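PDB 4Z3N: putative drug/sodium antiporter from Escherichia coli, which probably moves xenobiotics across the cell membrane by antiport, as a MATE-family transporter linked to export of the genotoxin colibactin. Local coordinates for residues Q263-L268 / Y404-T409; T304-I309 / I388-S393; G93-R98 / R254-V259; A83-I88 / S164-G169; A312-V317 / Y396-K401. All coordinates share one frame; numbering follows the deposited sequence.

Contact 1. Residues Q263-L268 / Y404-T409; sequences QMLMQL and YSVLLT
The carbonyl oxygen of Ser405 is held by backbone N-H groups of its own helix: Thr409 N bonds to it in the regular helical way and Leu408 N adds a weak bond. From the facing helix Met266 SD lies against this oxygen at 3.7 Å, a van der Waals contact and no hydrogen bond. The sulfur also lies 3.5 Å from the hydroxyl OG1 of Thr409. No hydrogen bond crosses between 263-268 and 404-409; Met266 has the largest single share of the buried area and touches Ser405, Val406 and Thr409. Its chain is straight through chi2 (180°) and turns at chi3 (-85°); the sulfur is thereby held against the threonine while the methyl folds back beside serine, Met266 CE standing 3.8 Å from Ser405 CB. The Met266 and Thr409 side chains meet at about a right angle, and nearer the backbone Met266 CG packs on Val406 CG2 at 4.1 Å. Leu265 CD2 adds a looser touch at the exposed margin, 4.4 Å from Val406 CG1. The hydroxyl of Ser405 is spent on another helix, where it bonds Ser393 O of 382-399. The axes of the two segments run almost parallel, 5° apart, with a closest approach of 9.7 Å. Such a pairing of co-directional membrane helices, both within the second MatE region, belongs to the all-helical MATE transporter fold.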
# COMPACT_ATOMS: atom_id res chain seq x y z
N GLN A 263 2.53 -10.40 -1.58
CA GLN A 263 2.17 -9.00 -1.40
C GLN A 263 3.38 -8.19 -0.99
O GLN A 263 3.55 -7.04 -1.40
CB GLN A 263 1.07 -8.85 -0.34
CG GLN A 263 0.55 -7.43 -0.16
CD GLN A 263 -0.29 -6.94 -1.32
OE1 GLN A 263 -0.46 -7.64 -2.31
NE2 GLN A 263 -0.82 -5.73 -1.20
N MET A 264 4.24 -8.81 -0.18
CA MET A 264 5.48 -8.19 0.25
C MET A 264 6.47 -8.13 -0.90
O MET A 264 7.20 -7.16 -1.06
CB MET A 264 6.07 -8.97 1.41
CG MET A 264 5.15 -9.06 2.58
SD MET A 264 5.89 -10.15 3.79
CE MET A 264 4.48 -10.57 4.83
N LEU A 265 6.48 -9.17 -1.71
CA LEU A 265 7.38 -9.23 -2.84
C LEU A 265 7.04 -8.12 -3.84
O LEU A 265 7.93 -7.56 -4.49
CB LEU A 265 7.27 -10.60 -3.49
CG LEU A 265 8.39 -10.95 -4.46
CD1 LEU A 265 9.74 -10.87 -3.73
CD2 LEU A 265 8.12 -12.33 -5.05
N MET A 266 5.76 -7.81 -3.95
CA MET A 266 5.27 -6.78 -4.86
C MET A 266 5.61 -5.36 -4.38
O MET A 266 5.90 -4.49 -5.18
CB MET A 266 3.76 -6.93 -5.06
CG MET A 266 3.38 -8.10 -5.96
SD MET A 266 1.59 -8.30 -6.20
CE MET A 266 1.16 -9.28 -4.77
N GLN A 267 5.56 -5.13 -3.06
CA GLN A 267 6.00 -3.87 -2.49
C GLN A 267 7.46 -3.67 -2.85
O GLN A 267 7.90 -2.56 -3.18
CB GLN A 267 5.87 -3.88 -0.97
CG GLN A 267 4.65 -4.53 -0.43
CD GLN A 267 3.48 -3.60 -0.47
OE1 GLN A 267 3.15 -3.05 -1.51
NE2 GLN A 267 2.86 -3.40 0.70
N LEU A 268 8.20 -4.76 -2.75
CA LEU A 268 9.62 -4.76 -2.99
C LEU A 268 9.89 -4.31 -4.43
O LEU A 268 10.59 -3.33 -4.66
CB LEU A 268 10.19 -6.14 -2.70
CG LEU A 268 11.69 -6.31 -2.49
CD1 LEU A 268 12.26 -5.19 -1.63
CD2 LEU A 268 11.95 -7.69 -1.87
N TYR A 404 0.34 -14.64 -10.72
CA TYR A 404 -0.07 -13.68 -11.74
C TYR A 404 -0.17 -12.27 -11.19
O TYR A 404 -0.09 -11.29 -11.92
CB TYR A 404 -1.38 -14.15 -12.37
CG TYR A 404 -1.17 -15.48 -13.03
CD1 TYR A 404 -1.40 -16.67 -12.32
CD2 TYR A 404 -0.68 -15.56 -14.33
CE1 TYR A 404 -1.18 -17.91 -12.91
CE2 TYR A 404 -0.45 -16.79 -14.92
CZ TYR A 404 -0.70 -17.96 -14.21
OH TYR A 404 -0.47 -19.18 -14.80
N SER A 405 -0.29 -12.17 -9.88
CA SER A 405 -0.15 -10.91 -9.19
C SER A 405 1.25 -10.38 -9.41
O SER A 405 1.43 -9.23 -9.79
CB SER A 405 -0.43 -11.06 -7.70
OG SER A 405 -1.78 -11.38 -7.48
N VAL A 406 2.24 -11.23 -9.15
CA VAL A 406 3.63 -10.83 -9.28
C VAL A 406 4.02 -10.63 -10.75
O VAL A 406 4.72 -9.68 -11.08
CB VAL A 406 4.56 -11.87 -8.63
CG1 VAL A 406 6.04 -11.50 -8.86
CG2 VAL A 406 4.24 -11.98 -7.15
N LEU A 407 3.52 -11.49 -11.62
CA LEU A 407 3.72 -11.33 -13.06
C LEU A 407 3.31 -9.95 -13.57
O LEU A 407 4.00 -9.35 -14.39
CB LEU A 407 2.94 -12.40 -13.82
CG LEU A 407 2.99 -12.21 -15.34
CD1 LEU A 407 4.44 -12.19 -15.87
CD2 LEU A 407 2.10 -13.26 -16.06
N LEU A 408 2.18 -9.43 -13.08
CA LEU A 408 1.68 -8.14 -13.55
C LEU A 408 2.47 -6.99 -12.95
O LEU A 408 2.70 -5.96 -13.59
CB LEU A 408 0.19 -8.01 -13.24
CG LEU A 408 -0.71 -8.86 -14.14
CD1 LEU A 408 -2.12 -9.00 -13.55
CD2 LEU A 408 -0.76 -8.29 -15.55
N THR A 409 2.92 -7.16 -11.72
CA THR A 409 3.73 -6.13 -11.08
C THR A 409 5.12 -6.05 -11.72
O THR A 409 5.70 -4.98 -11.85
CB THR A 409 3.83 -6.39 -9.59
OG1 THR A 409 2.51 -6.47 -9.04
CG2 THR A 409 4.58 -5.26 -8.90

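Contact 2. Residues T304-I309 / I388-S393; sequences TPMLAI and ISLLAS
A proline-kinked membrane helix of the MATE fold packs here on a second helix of the same MatE region. In 304-309 the backbone N of Pro305 and of Met306 lacks a bond to the preceding turn, which marks the kink. Met306, at the kink, points toward 388-393 and Ile309 flanks it; Leu307 starts away, but its tip bends back. The axes approach to 10.4 Å at a signed crossing angle of -27°, a spacing wide enough for side chains to fill. Leu390 is the main partner: chi1 of -173° swings its CG away from its own nitrogen, and CD2 then reaches 3.9 Å from Met306 CG; the same methyl lies 4.1 Å from Met306 SD. Leu307 CD2 ends 4.3 Å from Leu390 CD2. The next residue, Leu391, rests its CD2 against backbone, 4.2 Å from Met306 O and 4.4 Å from Ile309 C. The side-chain packing is apolar, and no hydrogen bond crosses. A bound monoolein touches Leu390. Helix 28-56 covers the far side of 304-309 through Phe40, helix 326-358 lies on Met306 and Ile309, and 388-393 is backed by helices 402-413 and 432-453.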
# COMPACT_ATOMS: atom_id res chain seq x y z
N THR A 304 -4.53 6.97 -4.55
CA THR A 304 -5.09 6.36 -3.34
C THR A 304 -6.53 5.86 -3.52
O THR A 304 -6.88 4.82 -2.98
CB THR A 304 -5.02 7.31 -2.10
OG1 THR A 304 -5.40 8.64 -2.45
CG2 THR A 304 -3.62 7.36 -1.53
N PRO A 305 -7.38 6.59 -4.28
CA PRO A 305 -8.74 6.10 -4.53
C PRO A 305 -8.78 4.72 -5.21
O PRO A 305 -9.72 3.95 -5.02
CB PRO A 305 -9.35 7.19 -5.43
CG PRO A 305 -8.22 7.92 -5.97
CD PRO A 305 -7.15 7.88 -4.94
N MET A 306 -7.74 4.41 -5.97
CA MET A 306 -7.63 3.10 -6.59
C MET A 306 -7.20 2.00 -5.59
O MET A 306 -7.57 0.83 -5.73
CB MET A 306 -6.66 3.18 -7.77
CG MET A 306 -5.84 1.96 -8.04
SD MET A 306 -4.27 2.47 -8.78
CE MET A 306 -4.83 3.59 -10.07
N LEU A 307 -6.43 2.40 -4.57
CA LEU A 307 -6.05 1.46 -3.52
C LEU A 307 -7.26 1.13 -2.64
O LEU A 307 -7.41 0.01 -2.17
CB LEU A 307 -4.91 2.03 -2.66
CG LEU A 307 -3.55 2.27 -3.35
CD1 LEU A 307 -2.55 2.78 -2.35
CD2 LEU A 307 -3.04 1.03 -4.00
N ALA A 308 -8.12 2.13 -2.44
CA ALA A 308 -9.38 1.95 -1.72
C ALA A 308 -10.33 0.96 -2.42
O ALA A 308 -10.87 0.04 -1.79
CB ALA A 308 -10.06 3.28 -1.54
N ILE A 309 -10.56 1.17 -3.72
CA ILE A 309 -11.35 0.26 -4.54
C ILE A 309 -10.75 -1.18 -4.59
O ILE A 309 -11.48 -2.17 -4.51
CB ILE A 309 -11.51 0.84 -5.97
CG1 ILE A 309 -12.16 2.23 -5.89
CG2 ILE A 309 -12.34 -0.09 -6.86
CD1 ILE A 309 -12.26 2.95 -7.22
N ILE A 388 -5.69 -0.75 -14.24
CA ILE A 388 -6.06 -1.96 -14.96
C ILE A 388 -5.23 -3.16 -14.49
O ILE A 388 -5.79 -4.20 -14.13
CB ILE A 388 -5.93 -1.75 -16.49
CG1 ILE A 388 -6.95 -0.69 -16.94
CG2 ILE A 388 -6.19 -3.06 -17.23
CD1 ILE A 388 -6.52 0.12 -18.12
N SER A 389 -3.91 -3.00 -14.45
CA SER A 389 -3.05 -4.08 -13.98
C SER A 389 -3.01 -4.20 -12.45
O SER A 389 -2.94 -5.31 -11.91
CB SER A 389 -1.64 -3.90 -14.52
OG SER A 389 -1.00 -2.85 -13.84
N LEU A 390 -3.09 -3.08 -11.73
CA LEU A 390 -3.07 -3.16 -10.28
C LEU A 390 -4.32 -3.86 -9.66
O LEU A 390 -4.19 -4.64 -8.72
CB LEU A 390 -2.88 -1.77 -9.69
CG LEU A 390 -2.69 -1.80 -8.17
CD1 LEU A 390 -1.54 -0.93 -7.81
CD2 LEU A 390 -3.94 -1.35 -7.41
N LEU A 391 -5.51 -3.60 -10.21
CA LEU A 391 -6.72 -4.33 -9.81
C LEU A 391 -6.67 -5.80 -10.28
O LEU A 391 -7.14 -6.70 -9.58
CB LEU A 391 -7.98 -3.64 -10.35
CG LEU A 391 -8.30 -2.26 -9.72
CD1 LEU A 391 -9.47 -1.55 -10.43
CD2 LEU A 391 -8.54 -2.37 -8.20
N ALA A 392 -6.09 -6.04 -11.46
CA ALA A 392 -5.86 -7.42 -11.88
C ALA A 392 -5.03 -8.18 -10.84
O ALA A 392 -5.28 -9.37 -10.60
CB ALA A 392 -5.17 -7.46 -13.25
N SER A 393 -4.04 -7.51 -10.23
CA SER A 393 -3.23 -8.13 -9.16
C SER A 393 -4.03 -8.49 -7.91
O SER A 393 -3.82 -9.52 -7.29
CB SER A 393 -2.08 -7.22 -8.76
OG SER A 393 -1.03 -7.31 -9.70

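Contact 3. Residues G93-R98 / R254-V259; sequences GSLLSR and REFLSV
Glu255 leaves its helix with CG anti to the backbone N and then bends at chi2 (59°), while Arg98 folds at both chi2 and chi3; these turns bring carboxylate and guanidinium together from opposite directions. The result is an interhelical salt bridge within this MATE-fold protein, tying helix 75-101 of the first MatE region to the early turns of helix 250-284. Arg98 NH2 lies 2.9 Å from Glu255 OE2, and the oxygen sits at the edge of the guanidinium, near its plane. The carboxylate itself is turned 84° from that plane. Both its oxygens have NH2 as their nearest guanidinium nitrogen, Glu255 OE1 being farther from Arg98 NH2 at 3.4 Å, so the bridge is not a two-nitrogen, two-oxygen pairing. Because Arg98 is buried, also packing against Trp321, the opposing carboxylate probably helps to offset its charge. The segment axes come within 9.7 Å, steeply inclined at 133° between their directions. Apolar packing extends the contact beyond the charged pair: Leu95 CD2 lies obliquely to the Phe256 ring and beside Phe256 CB, 3.5 Å away. The Ser94 hydroxyl is modelled in a very short, probably imprecise hydrogen bond to Gln397 O on helix 382-399. Val259 packs on the whole Ser94 side chain, Val259 CG1 3.9 Å from Ser94 CB and Val259 CG2 4.0 Å from Ser94 OG.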
# COMPACT_ATOMS: atom_id res chain seq x y z
N GLY A 93 -7.30 -11.21 4.54
CA GLY A 93 -8.44 -10.83 3.73
C GLY A 93 -8.76 -11.85 2.64
O GLY A 93 -9.91 -12.14 2.33
N SER A 94 -7.72 -12.41 2.04
CA SER A 94 -7.92 -13.28 0.89
C SER A 94 -8.54 -14.60 1.35
O SER A 94 -9.50 -15.11 0.78
CB SER A 94 -6.59 -13.49 0.17
OG SER A 94 -6.72 -14.35 -0.94
N LEU A 95 -7.98 -15.14 2.43
CA LEU A 95 -8.33 -16.45 2.92
C LEU A 95 -9.69 -16.48 3.64
O LEU A 95 -10.47 -17.42 3.49
CB LEU A 95 -7.23 -16.92 3.86
CG LEU A 95 -6.73 -18.33 3.64
CD1 LEU A 95 -6.80 -18.60 2.18
CD2 LEU A 95 -5.31 -18.46 4.15
N LEU A 96 -9.96 -15.44 4.42
CA LEU A 96 -11.18 -15.34 5.19
C LEU A 96 -12.38 -15.14 4.26
O LEU A 96 -13.42 -15.81 4.40
CB LEU A 96 -11.07 -14.18 6.20
CG LEU A 96 -12.35 -13.85 6.99
CD1 LEU A 96 -12.76 -15.01 7.87
CD2 LEU A 96 -12.19 -12.58 7.80
N SER A 97 -12.22 -14.24 3.30
CA SER A 97 -13.29 -13.93 2.36
C SER A 97 -13.68 -15.14 1.48
O SER A 97 -14.85 -15.26 1.11
CB SER A 97 -12.88 -12.74 1.48
OG SER A 97 -12.07 -13.19 0.41
N ARG A 98 -12.72 -16.00 1.14
CA ARG A 98 -13.05 -17.24 0.40
C ARG A 98 -13.74 -18.26 1.31
O ARG A 98 -14.69 -18.92 0.89
CB ARG A 98 -11.81 -17.89 -0.26
CG ARG A 98 -10.92 -16.90 -0.97
CD ARG A 98 -10.28 -17.42 -2.25
NE ARG A 98 -9.05 -18.20 -2.10
CZ ARG A 98 -7.94 -17.81 -1.50
NH1 ARG A 98 -7.86 -16.64 -0.92
NH2 ARG A 98 -6.90 -18.61 -1.48
N ARG A 254 0.58 -22.44 4.10
CA ARG A 254 1.04 -22.24 2.74
C ARG A 254 0.12 -21.29 1.95
O ARG A 254 0.58 -20.35 1.30
CB ARG A 254 1.15 -23.59 2.04
CG ARG A 254 1.60 -23.55 0.58
CD ARG A 254 2.03 -24.93 0.18
NE ARG A 254 2.18 -25.12 -1.26
CZ ARG A 254 2.39 -26.30 -1.83
NH1 ARG A 254 2.46 -27.39 -1.07
NH2 ARG A 254 2.53 -26.40 -3.15
N GLU A 255 -1.18 -21.53 2.03
CA GLU A 255 -2.14 -20.71 1.32
C GLU A 255 -2.08 -19.25 1.80
O GLU A 255 -2.14 -18.31 1.00
CB GLU A 255 -3.55 -21.27 1.49
CG GLU A 255 -4.65 -20.45 0.84
CD GLU A 255 -4.45 -20.27 -0.67
OE1 GLU A 255 -4.72 -21.25 -1.41
OE2 GLU A 255 -4.04 -19.16 -1.10
N PHE A 256 -1.94 -19.07 3.11
CA PHE A 256 -1.88 -17.76 3.73
C PHE A 256 -0.54 -17.09 3.39
O PHE A 256 -0.48 -15.89 3.10
CB PHE A 256 -2.06 -17.89 5.24
CG PHE A 256 -2.26 -16.58 5.96
CD1 PHE A 256 -1.29 -15.58 5.93
CD2 PHE A 256 -3.42 -16.36 6.70
CE1 PHE A 256 -1.48 -14.37 6.59
CE2 PHE A 256 -3.61 -15.16 7.37
CZ PHE A 256 -2.64 -14.16 7.31
N LEU A 257 0.54 -17.88 3.44
CA LEU A 257 1.89 -17.34 3.28
C LEU A 257 2.19 -16.96 1.85
O LEU A 257 2.89 -15.98 1.59
CB LEU A 257 2.93 -18.35 3.77
CG LEU A 257 3.29 -18.25 5.26
CD1 LEU A 257 4.40 -19.21 5.63
CD2 LEU A 257 3.66 -16.83 5.62
N SER A 258 1.66 -17.74 0.91
CA SER A 258 1.93 -17.49 -0.50
C SER A 258 1.28 -16.16 -0.98
O SER A 258 1.95 -15.35 -1.61
CB SER A 258 1.44 -18.67 -1.34
OG SER A 258 0.05 -18.86 -1.16
N VAL A 259 0.01 -15.93 -0.65
CA VAL A 259 -0.66 -14.65 -0.94
C VAL A 259 0.02 -13.51 -0.18
O VAL A 259 0.35 -12.47 -0.76
CB VAL A 259 -2.20 -14.69 -0.57
CG1 VAL A 259 -2.80 -13.29 -0.48
CG2 VAL A 259 -2.96 -15.51 -1.59

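Contact 4. Residues A83-I88 / S164-G169; sequences AIANGI and SIMLIG
The backbones of 83-88 and 164-169 come near enough for direct contact, with axes 7.9 Å apart at a signed crossing angle of -33° and the CA atoms of Ala85 and Gly169 separated by 4.7 Å. This is small-residue packing of two membrane helices in the first MatE region of the MATE fold: alanine faces glycine where the CA atoms are nearest. With no side chain on Gly169, whose beta-carbon position would run into Ala85 O, its CA can lie against the opposite carbonyl, in a CA-H...O contact of 3.6 Å from Gly169 CA to Ala85 O. The angle at the hydrogen, 129°, shows that it is far from straight. Met166 fills the adjoining side. A bend at chi2 (-64°) and another at chi3 bring its sulfur against two isoleucines, SD being 3.8 Å from Ile84 CG2 and 3.7 Å from Ile88 CD1. Ile88 and Met166 meet at about a right angle, whereas Ile84 slants across the methionine. Helix 107-132 closes over this group, touching Ile84, Ile88 and Met166. Past the sulfur, the methyl turns in beside Ala85, with Met166 CE 4.0 Å from Ala85 CB. The same alanine methyl is met by Ile165, whose CG2 stands 3.9 Å from Ala85 CB.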
# COMPACT_ATOMS: atom_id res chain seq x y z
N ALA A 83 4.58 -2.44 5.25
CA ALA A 83 4.62 -3.26 4.05
C ALA A 83 4.36 -4.73 4.38
O ALA A 83 3.60 -5.41 3.69
CB ALA A 83 5.96 -3.11 3.34
N ILE A 84 5.00 -5.20 5.44
CA ILE A 84 4.84 -6.56 5.88
C ILE A 84 3.48 -6.73 6.54
O ILE A 84 2.83 -7.76 6.37
CB ILE A 84 5.98 -6.97 6.85
CG1 ILE A 84 7.33 -6.95 6.11
CG2 ILE A 84 5.70 -8.34 7.48
CD1 ILE A 84 8.55 -7.05 7.01
N ALA A 85 3.05 -5.72 7.28
CA ALA A 85 1.73 -5.76 7.90
C ALA A 85 0.66 -5.86 6.82
O ALA A 85 -0.39 -6.51 7.00
CB ALA A 85 1.52 -4.54 8.75
N ASN A 86 0.94 -5.22 5.69
CA ASN A 86 0.01 -5.17 4.59
C ASN A 86 -0.15 -6.54 3.93
O ASN A 86 -1.24 -6.90 3.48
CB ASN A 86 0.46 -4.14 3.56
CG ASN A 86 -0.64 -3.78 2.59
OD1 ASN A 86 -0.54 -4.03 1.38
ND2 ASN A 86 -1.73 -3.23 3.11
N GLY A 87 0.96 -7.27 3.87
CA GLY A 87 0.99 -8.60 3.30
C GLY A 87 0.21 -9.54 4.18
O GLY A 87 -0.50 -10.42 3.69
N ILE A 88 0.33 -9.34 5.50
CA ILE A 88 -0.45 -10.11 6.47
C ILE A 88 -1.93 -9.82 6.30
O ILE A 88 -2.77 -10.70 6.41
CB ILE A 88 -0.02 -9.82 7.91
CG1 ILE A 88 1.38 -10.40 8.16
CG2 ILE A 88 -1.04 -10.37 8.91
CD1 ILE A 88 1.90 -10.23 9.55
N SER A 164 2.80 -5.14 17.51
CA SER A 164 1.56 -4.38 17.54
C SER A 164 1.13 -4.00 16.13
O SER A 164 -0.06 -4.08 15.79
CB SER A 164 1.72 -3.13 18.42
OG SER A 164 2.71 -3.34 19.42
N ILE A 165 2.10 -3.60 15.31
CA ILE A 165 1.85 -3.32 13.90
C ILE A 165 1.36 -4.57 13.15
O ILE A 165 0.41 -4.51 12.36
CB ILE A 165 3.12 -2.77 13.20
CG1 ILE A 165 3.68 -1.56 13.94
CG2 ILE A 165 2.82 -2.44 11.74
CD1 ILE A 165 2.64 -0.50 14.26
N MET A 166 2.03 -5.71 13.37
CA MET A 166 1.59 -6.96 12.74
C MET A 166 0.16 -7.31 13.16
O MET A 166 -0.64 -7.74 12.34
CB MET A 166 2.53 -8.11 13.10
CG MET A 166 3.98 -7.87 12.69
SD MET A 166 4.27 -7.75 10.90
CE MET A 166 4.71 -6.03 10.65
N LEU A 167 -0.13 -7.11 14.44
CA LEU A 167 -1.46 -7.34 15.01
C LEU A 167 -2.56 -6.58 14.27
O LEU A 167 -3.65 -7.10 14.06
CB LEU A 167 -1.48 -6.94 16.48
CG LEU A 167 -1.52 -8.11 17.45
CD1 LEU A 167 -1.73 -7.61 18.88
CD2 LEU A 167 -2.63 -9.07 17.04
N ILE A 168 -2.26 -5.33 13.90
CA ILE A 168 -3.19 -4.48 13.14
C ILE A 168 -3.44 -5.01 11.74
O ILE A 168 -4.56 -4.93 11.23
CB ILE A 168 -2.65 -3.05 13.06
CG1 ILE A 168 -2.72 -2.41 14.45
CG2 ILE A 168 -3.43 -2.23 12.03
CD1 ILE A 168 -2.25 -0.98 14.49
N GLY A 169 -2.40 -5.54 11.11
CA GLY A 169 -2.56 -6.25 9.84
C GLY A 169 -3.57 -7.38 9.92
O GLY A 169 -4.52 -7.43 9.13

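Contact 5. Residues A312-V317 / Y396-K401; sequences ALLTVV and YQAIGK
The amide of Gln397 is the flat group of the residues that touch here, and it leads away from 312-317: only the base of that side chain joins in, Gln397 CB lying 4.2 Å from Leu314 CD1. The amide NE2 instead bonds Gln263 OE1 and Val259 O on helix 250-284. Where the two segments come closest, Leu314 and Val317 bracket Ala398. Leu314 CD1 sits over the backbone, 3.8 Å from Ala398 N, and Leu314 O approaches the alanine methyl, 3.6 Å from Ala398 CB. From the next turn Val317 CG1 packs on Ala398 CB at 3.5 Å. These touches join two membrane helices of the second MatE region just where 382-399 finishes in a Schellman motif. Gly400, at a phi of 83°, gives only a weak N-H bond back to Gln397 O, while Lys401 N reaches Tyr396 O at 2.8 Å. Lys401 itself makes a cation-pi contact with Trp463. In the last turn Ile399 has chi1 at 63°, leaving CG2 anti to the carbonyl carbon and directed at the valine, with Ile399 CG2 3.6 Å from Val317 CG1.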
# COMPACT_ATOMS: atom_id res chain seq x y z
N ALA A 312 -11.68 -3.20 -1.64
CA ALA A 312 -13.09 -3.58 -1.71
C ALA A 312 -13.27 -4.77 -2.63
O ALA A 312 -14.14 -5.61 -2.42
CB ALA A 312 -13.95 -2.41 -2.18
N LEU A 313 -12.42 -4.82 -3.65
CA LEU A 313 -12.50 -5.80 -4.70
C LEU A 313 -12.00 -7.16 -4.23
O LEU A 313 -12.49 -8.19 -4.68
CB LEU A 313 -11.69 -5.35 -5.93
CG LEU A 313 -11.69 -6.37 -7.08
CD1 LEU A 313 -13.10 -6.51 -7.71
CD2 LEU A 313 -10.67 -6.00 -8.10
N LEU A 314 -11.03 -7.14 -3.31
CA LEU A 314 -10.51 -8.37 -2.72
C LEU A 314 -11.64 -9.16 -2.01
O LEU A 314 -11.85 -10.36 -2.24
CB LEU A 314 -9.37 -8.05 -1.74
CG LEU A 314 -8.67 -9.30 -1.18
CD1 LEU A 314 -7.39 -9.53 -1.90
CD2 LEU A 314 -8.45 -9.18 0.31
N THR A 315 -12.38 -8.46 -1.17
CA THR A 315 -13.54 -9.03 -0.51
C THR A 315 -14.63 -9.54 -1.46
O THR A 315 -15.19 -10.62 -1.23
CB THR A 315 -14.16 -8.00 0.38
OG1 THR A 315 -13.09 -7.32 1.07
CG2 THR A 315 -15.09 -8.67 1.37
N VAL A 316 -14.92 -8.77 -2.50
CA VAL A 316 -15.97 -9.14 -3.44
C VAL A 316 -15.53 -10.31 -4.33
O VAL A 316 -16.30 -11.24 -4.57
CB VAL A 316 -16.40 -7.94 -4.30
CG1 VAL A 316 -17.33 -8.40 -5.42
CG2 VAL A 316 -17.07 -6.88 -3.44
N VAL A 317 -14.28 -10.26 -4.80
CA VAL A 317 -13.75 -11.36 -5.60
C VAL A 317 -13.59 -12.59 -4.72
O VAL A 317 -14.02 -13.68 -5.09
CB VAL A 317 -12.40 -11.02 -6.25
CG1 VAL A 317 -11.80 -12.27 -6.93
CG2 VAL A 317 -12.55 -9.85 -7.23
N TYR A 396 -6.12 -11.80 -8.51
CA TYR A 396 -5.39 -13.04 -8.32
C TYR A 396 -5.06 -13.30 -6.85
O TYR A 396 -5.03 -14.45 -6.41
CB TYR A 396 -4.12 -13.02 -9.17
CG TYR A 396 -4.45 -13.20 -10.63
CD1 TYR A 396 -4.97 -14.40 -11.09
CD2 TYR A 396 -4.27 -12.17 -11.53
CE1 TYR A 396 -5.29 -14.58 -12.43
CE2 TYR A 396 -4.59 -12.33 -12.87
CZ TYR A 396 -5.09 -13.53 -13.32
OH TYR A 396 -5.39 -13.66 -14.65
N GLN A 397 -4.83 -12.25 -6.09
CA GLN A 397 -4.61 -12.40 -4.67
C GLN A 397 -5.88 -12.91 -4.00
O GLN A 397 -5.84 -13.78 -3.14
CB GLN A 397 -4.18 -11.07 -4.06
CG GLN A 397 -2.81 -10.61 -4.52
CD GLN A 397 -1.70 -11.36 -3.83
OE1 GLN A 397 -1.57 -12.59 -3.96
NE2 GLN A 397 -0.89 -10.62 -3.06
N ALA A 398 -7.01 -12.37 -4.44
CA ALA A 398 -8.30 -12.77 -3.89
C ALA A 398 -8.59 -14.25 -4.17
O ALA A 398 -9.16 -14.93 -3.31
CB ALA A 398 -9.41 -11.89 -4.45
N ILE A 399 -8.20 -14.75 -5.34
CA ILE A 399 -8.55 -16.13 -5.70
C ILE A 399 -7.42 -17.13 -5.38
O ILE A 399 -7.54 -18.32 -5.70
CB ILE A 399 -8.95 -16.27 -7.21
CG1 ILE A 399 -7.78 -15.93 -8.13
CG2 ILE A 399 -10.19 -15.41 -7.54
CD1 ILE A 399 -7.89 -16.57 -9.47
N GLY A 400 -6.34 -16.65 -4.76
CA GLY A 400 -5.27 -17.52 -4.32
C GLY A 400 -4.24 -17.91 -5.38
O GLY A 400 -3.71 -19.02 -5.35
N LYS A 401 -3.97 -17.01 -6.31
CA LYS A 401 -3.02 -17.28 -7.38
C LYS A 401 -1.99 -16.16 -7.55
O LYS A 401 -1.90 -15.53 -8.61
CB LYS A 401 -3.78 -17.53 -8.69
CG LYS A 401 -4.80 -18.67 -8.60
CD LYS A 401 -4.10 -20.00 -8.62
CE LYS A 401 -5.06 -21.16 -8.42
NZ LYS A 401 -4.32 -22.44 -8.63

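Overall arrangement
All five contacts are buried, but their chemistry differs with place. Contacts 2 and 5 join the same pair of helices, 286-322 and 382-399, at successive levels and rely on apolar side chains. Contacts 3 and 4 share helix 75-101; contact 4 brings backbones together through small residues, while contact 3, farther from the chain's centre at about 17 Å, holds the salt bridge. Contacts 1 and 3 both use helix 250-284. Gln397 of contact 5 bonds to residues of contacts 1 and 3, and Gln263 of contact 1 also bonds Asn86 of contact 4, so polar amides connect apolar interfaces with the one charged contact, contact 3, across both MatE regions.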